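LC-Est1C (Uncultured organism, PDB 3WYD) probably hydrolyses carboxylic ester bonds as the C-terminal catalytic domain, of alpha/beta hydrolase fold, of a metagenome-derived carboxylesterase. Local coordinates at residues A61-A66 / V73-G78; G122-A127 / E171-M176; P139-G144 / V198-R203; V175-A180 / T185-I190. All coordinates share one frame; numbering follows the deposited sequence.

Interaction 1. Residues A61-A66 / V73-G78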
loop_
_atom_site.group_PDB
_atom_site.type_symbol
_atom_site.label_atom_id
_atom_site.label_comp_id
_atom_site.label_asym_id
_atom_site.label_seq_id
_atom_site.Cartn_x
_atom_site.Cartn_y
_atom_site.Cartn_z
ATOM N N ALA A 61 13.011 -17.119 6.454
ATOM C CA ALA A 61 13.885 -16.819 7.583
ATOM C C ALA A 61 13.092 -16.430 8.840
ATOM O O ALA A 61 13.555 -16.603 9.962
ATOM C CB ALA A 61 14.852 -15.662 7.245
ATOM N N PHE A 62 11.999 -15.734 8.625
ATOM C CA PHE A 62 11.210 -15.288 9.772
ATOM C C PHE A 62 10.801 -16.452 10.677
ATOM O O PHE A 62 10.792 -16.327 11.907
ATOM C CB PHE A 62 9.982 -14.534 9.242
ATOM C CG PHE A 62 9.315 -13.661 10.272
ATOM C CD1 PHE A 62 9.689 -12.333 10.423
ATOM C CD2 PHE A 62 8.290 -14.168 11.074
ATOM C CE1 PHE A 62 9.050 -11.519 11.388
ATOM C CE2 PHE A 62 7.663 -13.372 12.050
ATOM C CZ PHE A 62 7.978 -12.028 12.150
ATOM N N MET A 63 10.468 -17.580 10.073
ATOM C CA MET A 63 9.951 -18.699 10.843
ATOM C C MET A 63 11.032 -19.501 11.547
ATOM O O MET A 63 10.743 -20.135 12.535
ATOM C CB MET A 63 9.092 -19.608 9.957
ATOM C CG MET A 63 8.041 -18.883 9.174
ATOM S SD MET A 63 6.878 -17.953 10.241
ATOM C CE MET A 63 6.059 -16.922 9.013
ATOM N N ILE A 64 12.275 -19.427 11.061
ATOM C CA ILE A 64 13.447 -19.906 11.815
ATOM C C ILE A 64 13.565 -19.181 13.152
ATOM O O ILE A 64 13.713 -19.825 14.199
ATOM C CB ILE A 64 14.727 -19.742 10.987
ATOM C CG1 ILE A 64 14.579 -20.530 9.689
ATOM C CG2 ILE A 64 15.952 -20.237 11.776
ATOM C CD1 ILE A 64 15.750 -20.330 8.740
ATOM N N GLU A 65 13.425 -17.851 13.147
ATOM C CA GLU A 65 13.467 -17.141 14.415
ATOM C C GLU A 65 12.294 -17.614 15.314
ATOM O O GLU A 65 12.476 -17.786 16.517
ATOM C CB GLU A 65 13.403 -15.614 14.231
ATOM C CG GLU A 65 14.570 -14.999 13.455
ATOM C CD GLU A 65 15.865 -14.911 14.251
ATOM O OE1 GLU A 65 15.893 -15.367 15.411
ATOM O OE2 GLU A 65 16.853 -14.344 13.731
ATOM N N ALA A 66 11.075 -17.669 14.774
ATOM C CA ALA A 66 9.895 -18.061 15.578
ATOM C C ALA A 66 10.081 -19.438 16.216
ATOM O O ALA A 66 9.706 -19.641 17.349
ATOM C CB ALA A 66 8.622 -18.064 14.734
ATOM N N VAL A 73 3.291 -17.548 15.052
ATOM C CA VAL A 73 3.208 -16.407 14.101
ATOM C C VAL A 73 1.914 -16.533 13.314
ATOM O O VAL A 73 1.599 -17.612 12.795
ATOM C CB VAL A 73 4.388 -16.411 13.096
ATOM C CG1 VAL A 73 4.306 -15.168 12.170
ATOM C CG2 VAL A 73 5.738 -16.454 13.835
ATOM N N ALA A 74 1.151 -15.452 13.203
ATOM C CA ALA A 74 0.030 -15.400 12.275
ATOM C C ALA A 74 0.257 -14.359 11.213
ATOM O O ALA A 74 0.626 -13.208 11.517
ATOM C CB ALA A 74 -1.319 -15.117 13.025
ATOM N N CYS A 75 -0.005 -14.734 9.976
ATOM C CA CYS A 75 0.202 -13.837 8.820
ATOM C C CYS A 75 -1.112 -13.633 8.106
ATOM O O CYS A 75 -1.541 -14.514 7.319
ATOM C CB CYS A 75 1.194 -14.512 7.873
ATOM S SG CYS A 75 2.809 -14.742 8.639
ATOM N N PRO A 76 -1.861 -12.574 8.453
ATOM C CA PRO A 76 -3.130 -12.298 7.765
ATOM C C PRO A 76 -2.954 -11.955 6.268
ATOM O O PRO A 76 -1.906 -11.461 5.822
ATOM C CB PRO A 76 -3.675 -11.062 8.471
ATOM C CG PRO A 76 -2.885 -10.905 9.694
ATOM C CD PRO A 76 -1.562 -11.604 9.521
ATOM N N LYS A 77 -4.000 -12.202 5.496
ATOM C CA LYS A 77 -4.030 -11.716 4.132
ATOM C C LYS A 77 -4.394 -10.242 4.093
ATOM O O LYS A 77 -5.343 -9.818 4.740
ATOM C CB LYS A 77 -5.001 -12.518 3.281
ATOM C CG LYS A 77 -4.976 -12.078 1.815
ATOM C CD LYS A 77 -5.894 -12.912 0.930
ATOM C CE LYS A 77 -5.992 -12.299 -0.463
ATOM N NZ LYS A 77 -4.717 -12.356 -1.242
ATOM N N GLY A 78 -3.636 -9.474 3.325
ATOM C CA GLY A 78 -3.633 -8.028 3.452
ATOM C C GLY A 78 -4.468 -7.355 2.385
ATOM O O GLY A 78 -4.442 -6.123 2.277
#

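Interaction 2. Residues G122-A127 / E171-M176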
loop_
_atom_site.group_PDB
_atom_site.type_symbol
_atom_site.label_atom_id
_atom_site.label_comp_id
_atom_site.label_asym_id
_atom_site.label_seq_id
_atom_site.Cartn_x
_atom_site.Cartn_y
_atom_site.Cartn_z
ATOM N N GLY A 122 0.532 -0.661 8.274
ATOM C CA GLY A 122 -0.487 -1.374 9.018
ATOM C C GLY A 122 -0.141 -1.589 10.467
ATOM O O GLY A 122 -1.001 -1.530 11.340
ATOM N N THR A 123 1.126 -1.901 10.733
ATOM C CA THR A 123 1.552 -2.081 12.130
ATOM C C THR A 123 1.217 -0.845 12.965
ATOM O O THR A 123 0.675 -0.958 14.069
ATOM C CB THR A 123 3.064 -2.378 12.211
ATOM O OG1 THR A 123 3.332 -3.647 11.607
ATOM C CG2 THR A 123 3.582 -2.463 13.640
ATOM N N TRP A 124 1.591 0.320 12.466
ATOM C CA TRP A 124 1.265 1.532 13.219
ATOM C C TRP A 124 -0.224 1.834 13.255
ATOM O O TRP A 124 -0.734 2.211 14.320
ATOM C CB TRP A 124 2.000 2.741 12.633
ATOM C CG TRP A 124 3.339 3.037 13.333
ATOM C CD1 TRP A 124 3.562 3.049 14.677
ATOM C CD2 TRP A 124 4.595 3.358 12.710
ATOM N NE1 TRP A 124 4.876 3.381 14.933
ATOM C CE2 TRP A 124 5.510 3.664 13.745
ATOM C CE3 TRP A 124 4.995 3.530 11.375
ATOM C CZ2 TRP A 124 6.826 4.121 13.480
ATOM C CZ3 TRP A 124 6.317 3.928 11.090
ATOM C CH2 TRP A 124 7.227 4.188 12.164
ATOM N N SER A 125 -0.893 1.755 12.113
ATOM C CA SER A 125 -2.307 2.196 12.118
ATOM C C SER A 125 -3.193 1.279 12.941
ATOM O O SER A 125 -4.099 1.753 13.673
ATOM C CB SER A 125 -2.845 2.384 10.709
ATOM O OG SER A 125 -2.845 1.188 10.002
ATOM N N ILE A 126 -2.962 -0.027 12.866
ATOM C CA ILE A 126 -3.757 -0.953 13.670
ATOM C C ILE A 126 -3.520 -0.756 15.152
ATOM O O ILE A 126 -4.438 -0.770 15.949
ATOM C CB ILE A 126 -3.549 -2.393 13.213
ATOM C CG1 ILE A 126 -4.054 -2.535 11.780
ATOM C CG2 ILE A 126 -4.138 -3.420 14.228
ATOM C CD1 ILE A 126 -3.620 -3.940 11.206
ATOM N N ALA A 127 -2.260 -0.609 15.551
ATOM C CA ALA A 127 -1.949 -0.394 16.943
ATOM C C ALA A 127 -2.579 0.916 17.448
ATOM O O ALA A 127 -3.049 0.988 18.575
ATOM C CB ALA A 127 -0.421 -0.385 17.139
ATOM N N GLU A 171 11.961 9.691 5.237
ATOM C CA GLU A 171 11.305 10.716 6.045
ATOM C C GLU A 171 9.977 10.250 6.640
ATOM O O GLU A 171 9.586 10.708 7.740
ATOM C CB GLU A 171 11.075 11.979 5.197
ATOM C CG GLU A 171 12.384 12.686 4.843
ATOM C CD GLU A 171 13.133 12.161 3.573
ATOM O OE1 GLU A 171 12.745 11.156 2.917
ATOM O OE2 GLU A 171 14.183 12.788 3.246
ATOM N N ARG A 172 9.362 9.218 6.055
ATOM C CA ARG A 172 8.091 8.702 6.611
ATOM C C ARG A 172 8.329 7.985 7.939
ATOM O O ARG A 172 7.487 8.114 8.847
ATOM C CB ARG A 172 7.364 7.788 5.606
ATOM C CG ARG A 172 7.020 8.452 4.281
ATOM C CD ARG A 172 6.109 9.696 4.465
ATOM N NE ARG A 172 5.831 10.287 3.166
ATOM C CZ ARG A 172 6.663 11.101 2.526
ATOM N NH1 ARG A 172 7.686 11.670 3.163
ATOM N NH2 ARG A 172 6.412 11.459 1.269
ATOM N N SER A 173 9.490 7.338 8.131
ATOM C CA SER A 173 9.779 6.779 9.448
ATOM C C SER A 173 10.348 7.877 10.345
ATOM O O SER A 173 10.096 7.888 11.559
ATOM C CB SER A 173 10.753 5.606 9.363
ATOM O OG SER A 173 10.053 4.423 9.049
ATOM N N ARG A 174 11.190 8.754 9.792
ATOM C CA ARG A 174 11.846 9.749 10.652
ATOM C C ARG A 174 10.805 10.583 11.379
ATOM O O ARG A 174 10.984 10.885 12.557
ATOM C CB ARG A 174 12.765 10.637 9.825
ATOM C CG ARG A 174 13.987 9.967 9.290
ATOM C CD ARG A 174 14.769 10.934 8.380
ATOM N NE ARG A 174 16.024 10.347 7.939
ATOM C CZ ARG A 174 16.790 10.848 6.969
ATOM N NH1 ARG A 174 16.398 11.937 6.314
ATOM N NH2 ARG A 174 17.873 10.187 6.591
ATOM N N VAL A 175 9.739 10.987 10.704
ATOM C CA VAL A 175 8.759 11.860 11.354
ATOM C C VAL A 175 8.010 11.133 12.472
ATOM O O VAL A 175 7.605 11.749 13.461
ATOM C CB VAL A 175 7.801 12.525 10.381
ATOM C CG1 VAL A 175 8.585 13.488 9.449
ATOM C CG2 VAL A 175 6.979 11.502 9.609
ATOM N N MET A 176 7.840 9.814 12.332
ATOM C CA MET A 176 7.149 9.044 13.351
ATOM C C MET A 176 8.020 8.855 14.590
ATOM O O MET A 176 7.571 9.027 15.690
ATOM C CB MET A 176 6.800 7.663 12.796
ATOM C CG MET A 176 5.874 7.656 11.603
ATOM S SD MET A 176 4.209 8.311 11.938
ATOM C CE MET A 176 3.416 6.802 12.482
#

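Interaction 3. Residues P139-G144 / V198-R203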
loop_
_atom_site.group_PDB
_atom_site.type_symbol
_atom_site.label_atom_id
_atom_site.label_comp_id
_atom_site.label_asym_id
_atom_site.label_seq_id
_atom_site.Cartn_x
_atom_site.Cartn_y
_atom_site.Cartn_z
ATOM N N PRO A 139 7.488 -1.697 12.972
ATOM C CA PRO A 139 7.238 -1.344 11.559
ATOM C C PRO A 139 8.511 -1.176 10.737
ATOM O O PRO A 139 9.473 -0.467 11.159
ATOM C CB PRO A 139 6.470 -0.017 11.654
ATOM C CG PRO A 139 6.936 0.559 12.977
ATOM C CD PRO A 139 7.245 -0.581 13.898
ATOM N N VAL A 140 8.505 -1.787 9.553
ATOM C CA VAL A 140 9.678 -1.781 8.668
ATOM C C VAL A 140 9.317 -1.117 7.328
ATOM O O VAL A 140 8.392 -1.571 6.647
ATOM C CB VAL A 140 10.155 -3.234 8.424
ATOM C CG1 VAL A 140 11.381 -3.236 7.503
ATOM C CG2 VAL A 140 10.514 -3.896 9.794
ATOM N N ALA A 141 10.029 -0.041 6.984
ATOM C CA ALA A 141 9.837 0.689 5.721
ATOM C C ALA A 141 8.389 1.132 5.558
ATOM O O ALA A 141 7.806 1.098 4.472
ATOM C CB ALA A 141 10.363 -0.142 4.501
ATOM N N GLY A 142 7.842 1.628 6.671
ATOM C CA GLY A 142 6.477 2.163 6.678
ATOM C C GLY A 142 6.393 3.638 6.984
ATOM O O GLY A 142 7.289 4.425 6.685
ATOM N N GLY A 143 5.286 3.997 7.587
ATOM C CA GLY A 143 4.976 5.389 7.843
ATOM C C GLY A 143 3.613 5.469 8.481
ATOM O O GLY A 143 2.999 4.436 8.821
ATOM N N GLY A 144 3.144 6.698 8.692
ATOM C CA GLY A 144 1.800 6.844 9.237
ATOM C C GLY A 144 1.501 8.275 9.627
ATOM O O GLY A 144 2.039 9.207 9.010
ATOM N N VAL A 198 13.272 -2.994 0.070
ATOM C CA VAL A 198 13.091 -4.400 0.381
ATOM C C VAL A 198 14.231 -5.004 1.212
ATOM O O VAL A 198 13.935 -5.756 2.137
ATOM C CB VAL A 198 12.876 -5.207 -0.908
ATOM C CG1 VAL A 198 12.760 -6.717 -0.576
ATOM C CG2 VAL A 198 11.614 -4.713 -1.611
ATOM N N SER A 199 15.468 -4.533 1.005
ATOM C CA SER A 199 16.671 -5.121 1.650
ATOM C C SER A 199 16.595 -5.116 3.176
ATOM O O SER A 199 16.911 -6.114 3.822
ATOM C CB SER A 199 17.977 -4.469 1.180
ATOM O OG SER A 199 18.187 -3.135 1.626
ATOM N N VAL A 200 15.906 -4.116 3.711
ATOM C CA VAL A 200 15.963 -3.883 5.140
ATOM C C VAL A 200 15.148 -4.868 5.946
ATOM O O VAL A 200 15.329 -4.914 7.168
ATOM C CB VAL A 200 15.549 -2.440 5.520
ATOM C CG1 VAL A 200 16.506 -1.386 4.926
ATOM C CG2 VAL A 200 14.119 -2.187 5.088
ATOM N N ALA A 201 14.216 -5.589 5.310
ATOM C CA ALA A 201 13.261 -6.416 6.055
ATOM C C ALA A 201 13.877 -7.697 6.625
ATOM O O ALA A 201 14.060 -7.835 7.837
ATOM C CB ALA A 201 12.060 -6.740 5.187
ATOM N N ALA A 202 14.291 -8.613 5.764
ATOM C CA ALA A 202 14.887 -9.842 6.302
ATOM C C ALA A 202 16.181 -9.568 7.085
ATOM O O ALA A 202 16.418 -10.231 8.097
ATOM C CB ALA A 202 15.141 -10.858 5.193
ATOM N N ARG A 203 16.934 -8.528 6.698
ATOM C CA ARG A 203 18.160 -8.082 7.390
ATOM C C ARG A 203 17.923 -7.867 8.903
ATOM O O ARG A 203 18.795 -8.094 9.745
ATOM C CB ARG A 203 18.606 -6.730 6.784
ATOM C CG ARG A 203 19.782 -6.128 7.509
ATOM C CD ARG A 203 19.977 -4.697 7.100
ATOM N NE ARG A 203 21.169 -4.125 7.695
ATOM C CZ ARG A 203 22.286 -3.908 6.998
ATOM N NH1 ARG A 203 22.291 -4.163 5.693
ATOM N NH2 ARG A 203 23.305 -3.281 7.559
#

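Interaction 4. Residues V175-A180 / T185-I190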
loop_
_atom_site.group_PDB
_atom_site.type_symbol
_atom_site.label_atom_id
_atom_site.label_comp_id
_atom_site.label_asym_id
_atom_site.label_seq_id
_atom_site.Cartn_x
_atom_site.Cartn_y
_atom_site.Cartn_z
ATOM N N VAL A 175 9.739 10.987 10.704
ATOM C CA VAL A 175 8.759 11.860 11.354
ATOM C C VAL A 175 8.010 11.133 12.472
ATOM O O VAL A 175 7.605 11.749 13.461
ATOM C CB VAL A 175 7.801 12.525 10.381
ATOM C CG1 VAL A 175 8.585 13.488 9.449
ATOM C CG2 VAL A 175 6.979 11.502 9.609
ATOM N N MET A 176 7.840 9.814 12.332
ATOM C CA MET A 176 7.149 9.044 13.351
ATOM C C MET A 176 8.020 8.855 14.590
ATOM O O MET A 176 7.571 9.027 15.690
ATOM C CB MET A 176 6.800 7.663 12.796
ATOM C CG MET A 176 5.874 7.656 11.603
ATOM S SD MET A 176 4.209 8.311 11.938
ATOM C CE MET A 176 3.416 6.802 12.482
ATOM N N VAL A 177 9.300 8.579 14.371
ATOM C CA VAL A 177 10.274 8.464 15.462
ATOM C C VAL A 177 10.372 9.810 16.199
ATOM O O VAL A 177 10.390 9.822 17.433
ATOM C CB VAL A 177 11.648 8.035 14.926
ATOM C CG1 VAL A 177 12.698 8.028 16.055
ATOM C CG2 VAL A 177 11.572 6.645 14.323
ATOM N N GLU A 178 10.453 10.918 15.460
ATOM C CA GLU A 178 10.528 12.261 16.080
ATOM C C GLU A 178 9.312 12.502 16.963
ATOM O O GLU A 178 9.446 12.933 18.140
ATOM C CB GLU A 178 10.631 13.301 14.959
ATOM C CG GLU A 178 10.658 14.741 15.346
ATOM C CD GLU A 178 10.911 15.594 14.118
ATOM O OE1 GLU A 178 10.022 15.646 13.225
ATOM O OE2 GLU A 178 12.063 16.037 13.955
ATOM N N ALA A 179 8.113 12.175 16.451
ATOM C CA ALA A 179 6.910 12.377 17.234
ATOM C C ALA A 179 6.896 11.449 18.455
ATOM O O ALA A 179 6.483 11.829 19.557
ATOM C CB ALA A 179 5.620 12.166 16.357
ATOM N N ALA A 180 7.324 10.214 18.285
ATOM C CA ALA A 180 7.340 9.270 19.405
ATOM C C ALA A 180 8.109 9.854 20.590
ATOM O O ALA A 180 7.733 9.659 21.764
ATOM C CB ALA A 180 7.986 7.940 18.947
ATOM N N THR A 185 8.179 7.906 24.348
ATOM C CA THR A 185 8.076 6.494 23.925
ATOM C C THR A 185 9.433 5.819 24.104
ATOM O O THR A 185 10.466 6.394 23.755
ATOM C CB THR A 185 7.711 6.444 22.430
ATOM O OG1 THR A 185 6.557 7.264 22.211
ATOM C CG2 THR A 185 7.388 5.070 21.949
ATOM N N GLU A 186 9.413 4.533 24.464
ATOM C CA GLU A 186 10.626 3.733 24.361
ATOM C C GLU A 186 10.776 3.281 22.916
ATOM O O GLU A 186 9.974 2.495 22.422
ATOM C CB GLU A 186 10.570 2.528 25.305
ATOM C CG GLU A 186 11.871 1.714 25.227
ATOM C CD GLU A 186 11.845 0.400 25.960
ATOM O OE1 GLU A 186 10.876 0.086 26.697
ATOM O OE2 GLU A 186 12.886 -0.279 25.768
ATOM N N ILE A 187 11.775 3.794 22.227
ATOM C CA ILE A 187 11.843 3.609 20.776
ATOM C C ILE A 187 13.296 3.426 20.384
ATOM O O ILE A 187 14.214 4.090 20.922
ATOM C CB ILE A 187 11.128 4.754 20.000
ATOM C CG1 ILE A 187 11.053 4.472 18.488
ATOM C CG2 ILE A 187 11.794 6.119 20.301
ATOM C CD1 ILE A 187 9.905 5.217 17.813
ATOM N N LYS A 188 13.513 2.489 19.478
ATOM C CA LYS A 188 14.807 2.287 18.872
ATOM C C LYS A 188 14.634 2.371 17.373
ATOM O O LYS A 188 13.766 1.696 16.809
ATOM C CB LYS A 188 15.372 0.912 19.253
ATOM C CG LYS A 188 16.707 0.584 18.521
ATOM C CD LYS A 188 17.317 -0.731 19.021
ATOM C CE LYS A 188 18.681 -0.929 18.343
ATOM N NZ LYS A 188 19.403 -2.085 18.910
ATOM N N TYR A 189 15.432 3.189 16.721
ATOM C CA TYR A 189 15.254 3.378 15.291
ATOM C C TYR A 189 16.542 2.932 14.624
ATOM O O TYR A 189 17.628 3.489 14.884
ATOM C CB TYR A 189 14.992 4.857 15.014
ATOM C CG TYR A 189 14.924 5.264 13.541
ATOM C CD1 TYR A 189 14.352 4.402 12.604
ATOM C CD2 TYR A 189 15.391 6.519 13.105
ATOM C CE1 TYR A 189 14.256 4.798 11.243
ATOM C CE2 TYR A 189 15.264 6.898 11.767
ATOM C CZ TYR A 189 14.719 6.012 10.864
ATOM O OH TYR A 189 14.616 6.360 9.535
ATOM N N ILE A 190 16.387 1.952 13.739
ATOM C CA ILE A 190 17.489 1.446 12.888
ATOM C C ILE A 190 17.293 2.032 11.518
ATOM O O ILE A 190 16.500 1.540 10.704
ATOM C CB ILE A 190 17.540 -0.096 12.862
ATOM C CG1 ILE A 190 17.743 -0.632 14.288
ATOM C CG2 ILE A 190 18.689 -0.582 11.903
ATOM C CD1 ILE A 190 17.607 -2.144 14.399
#

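Interaction 1. Residues A61-A66 / V73-G78
Val73 pushes both of its methyls into the face of helix 57-69 formed by Phe62, Met63 and Ala66. The tight end is at Ala66: its CB lies 3.4 Å from Val73 CG2, closer than ordinary carbon-carbon contact, and the backbones come nearest here, CA to CA 7.0 Å. With CG1 anti to the backbone N (chi1 -177°), Val73 points that branch at Phe62, 3.8 Å from its CE2, a rim atom that CG2 also touches, on a ring met at a slant. Packing slackens toward Cys75. Met63, bent at chi2 (-59°), curls its thioether over the strand, and its CE stands 4.0 Å from Val73 CG1 and 3.9 Å from Cys75 SG. On the outer side of the helix Ile64 is exposed, while Glu65 is partly so and forms a salt bridge with Arg69. Tyr26 of strand 23-26 and Tyr53 and Phe54 of helix 52-55 also border the contact, and Phe62 meets the rings of Tyr53, Phe205 and Phe209. The 61-66 and 73-76 segments run roughly antiparallel, at 149°. No hydrogen bond links them, so this buried helix-on-sheet contact of the alpha/beta hydrolase core depends on apolar fit and carries no charge across it.

Interaction 2. Residues G122-A127 / E171-M176
A Met-aromatic contact between Met176 and Trp124 joins two helices of the alpha/beta hydrolase fold, 118-129 and 171-181. Helix 118-129 leads off from the presumed nucleophile elbow of Gly115, Ser117 and Gly119, the last of which is in its first turn. The indole reaches across to helix 171-181 and is buried. Met176 lies along one of its faces, its chain folded at chi2 (-64°) and chi3 (-88°) so that SD arches over the six-membered ring and the methyl comes down on the five-membered one. CE is 3.9 Å from the centroid of the five-membered ring of Trp124, a CH-pi contact over the face, with CD2 the nearest indole atom at 3.6 Å. SD stands almost straight above the six-membered ring, 7° off its normal, but at a distance, 4.8 Å from the centroid. Nearer the helix backbone, Met176 CB rests 3.6 Å from Trp124 CH2, at the far end of the indole. The two side chains lie alongside each other, each pointing back toward the other's helix. The polar end of the indole is satisfied elsewhere: NE1 bonds to Gln157 OE1 on strand 157-162, and Met149 and Ile152 also pack against the ring. Ser173, one turn before Met176, hydrogen-bonds His161 through OG. That same hydroxyl oxygen lies near the plane of the indole at its edge, 4.2 Å from Trp124 CH2.

Interaction 3. Residues P139-G144 / V198-R203
The C-terminal end of strand 136-140, in the central sheet of the alpha/beta hydrolase fold, packs here against the short, loosely formed helix at about 199-203, just after His197. His197 probably belongs to a Ser-His-Asp triad with Ser117 and Asp165, so the contact lies beside the likely active site, and the side chain of Ala141 touches that group of residues. Val140 has the largest share of the contact. Its CG1, anti to the backbone N (chi1 -180°), reaches toward the helix and meets two residues there. Val200 CG2 is 3.8 Å from Val140 CG1, and the backbone of the next residue comes almost as near, Ala201 CA lying 4.0 Å from the same methyl. The two valines overlap side by side, pointing opposite ways and touching through one methyl of each. Where the CA atoms approach most closely, Val140 to Ala201, they are 6.4 Å apart. After Val140 the strand gives way to a turn: Ala141 has a positive phi of 55°, and the chain runs on through three glycines. His116 on the neighbouring strand 110-116 touches Val140, Ala141 and Ala201, filling in from that side, while Ile192 of strand 187-192 packs on Val200. The contact has no hydrogen bond across it. Polar links are made within or next to the helix instead: Asp196 OD1 accepts from Ser199 N, and Thr204 OG1 bonds Val200 O. A lighter touch completes the contact: Ala141 CB stands 4.3 Å from Val200 CG2.

Interaction 4. Residues V175-A180 / T185-I190
Thr185 grips the carbonyl of Ala180 twice, near the C-terminal end of helix 171-181 in a beta-alpha-beta unit. Its hydroxyl donates to Ala180 O, with OG1 2.7 Å from that oxygen, and its backbone N donates to the same atom over 3.2 Å. Both donors approach from one face of the carbonyl plane, tilted from it. The hydroxyl comes in from the side, at a C=O...OG1 angle of 115°, whereas the amide is nearer the continuation of the C=O bond. With chi1 at -52°, OG1 stays beside its own backbone N, which lets both donors meet one acceptor. Two bonds thus satisfy a carbonyl close to the helix end and tie the lead-in of the strand to the last turn of the helix. Beyond this polar corner, along the strand, the contact is apolar. Ile187 CD1 fits against Ala180 CB at 3.5 Å, and Val177 CG2 sits over one face of the Tyr189 ring, 4.0 Å from its centroid, as a CH-pi contact. The valine methyl lies closest to the inner end of the ring, 3.7 Å from Tyr189 CG; at the other end, Tyr189 OH has its hydrogen bond to Glu191 OE1. The 187-190 part of strand 187-192, the outermost strand of the sheet within this chain, runs nearly antiparallel to helix segment 175-180, at 158°. The strand's backbone bonds to strand 157-162, the first strand of the unit, while Trp211 of helix 205-213 touches Glu186 and Lys188.

From the N terminus, interaction 1 closes first, a short loop of six residues that lays helix 57-69 on strand 72-76; it ends before the others begin. Interaction 2 opens on helix 118-129 and closes on helix 171-181, and it crosses interaction 3, which opens between those helices on strand 136-140 and closes on helix 199-203. Interaction 4 begins on the residues where interaction 2 ends, sharing Val175 and Met176, and its short return to strand 187-192 is nested inside interaction 3. Interactions 2, 3 and 4 touch one another, whereas interaction 1 touches none of them, though its nearest atoms are about 5 Å from interaction 3. Interactions 1, 3 and 4 all reach the same sheet.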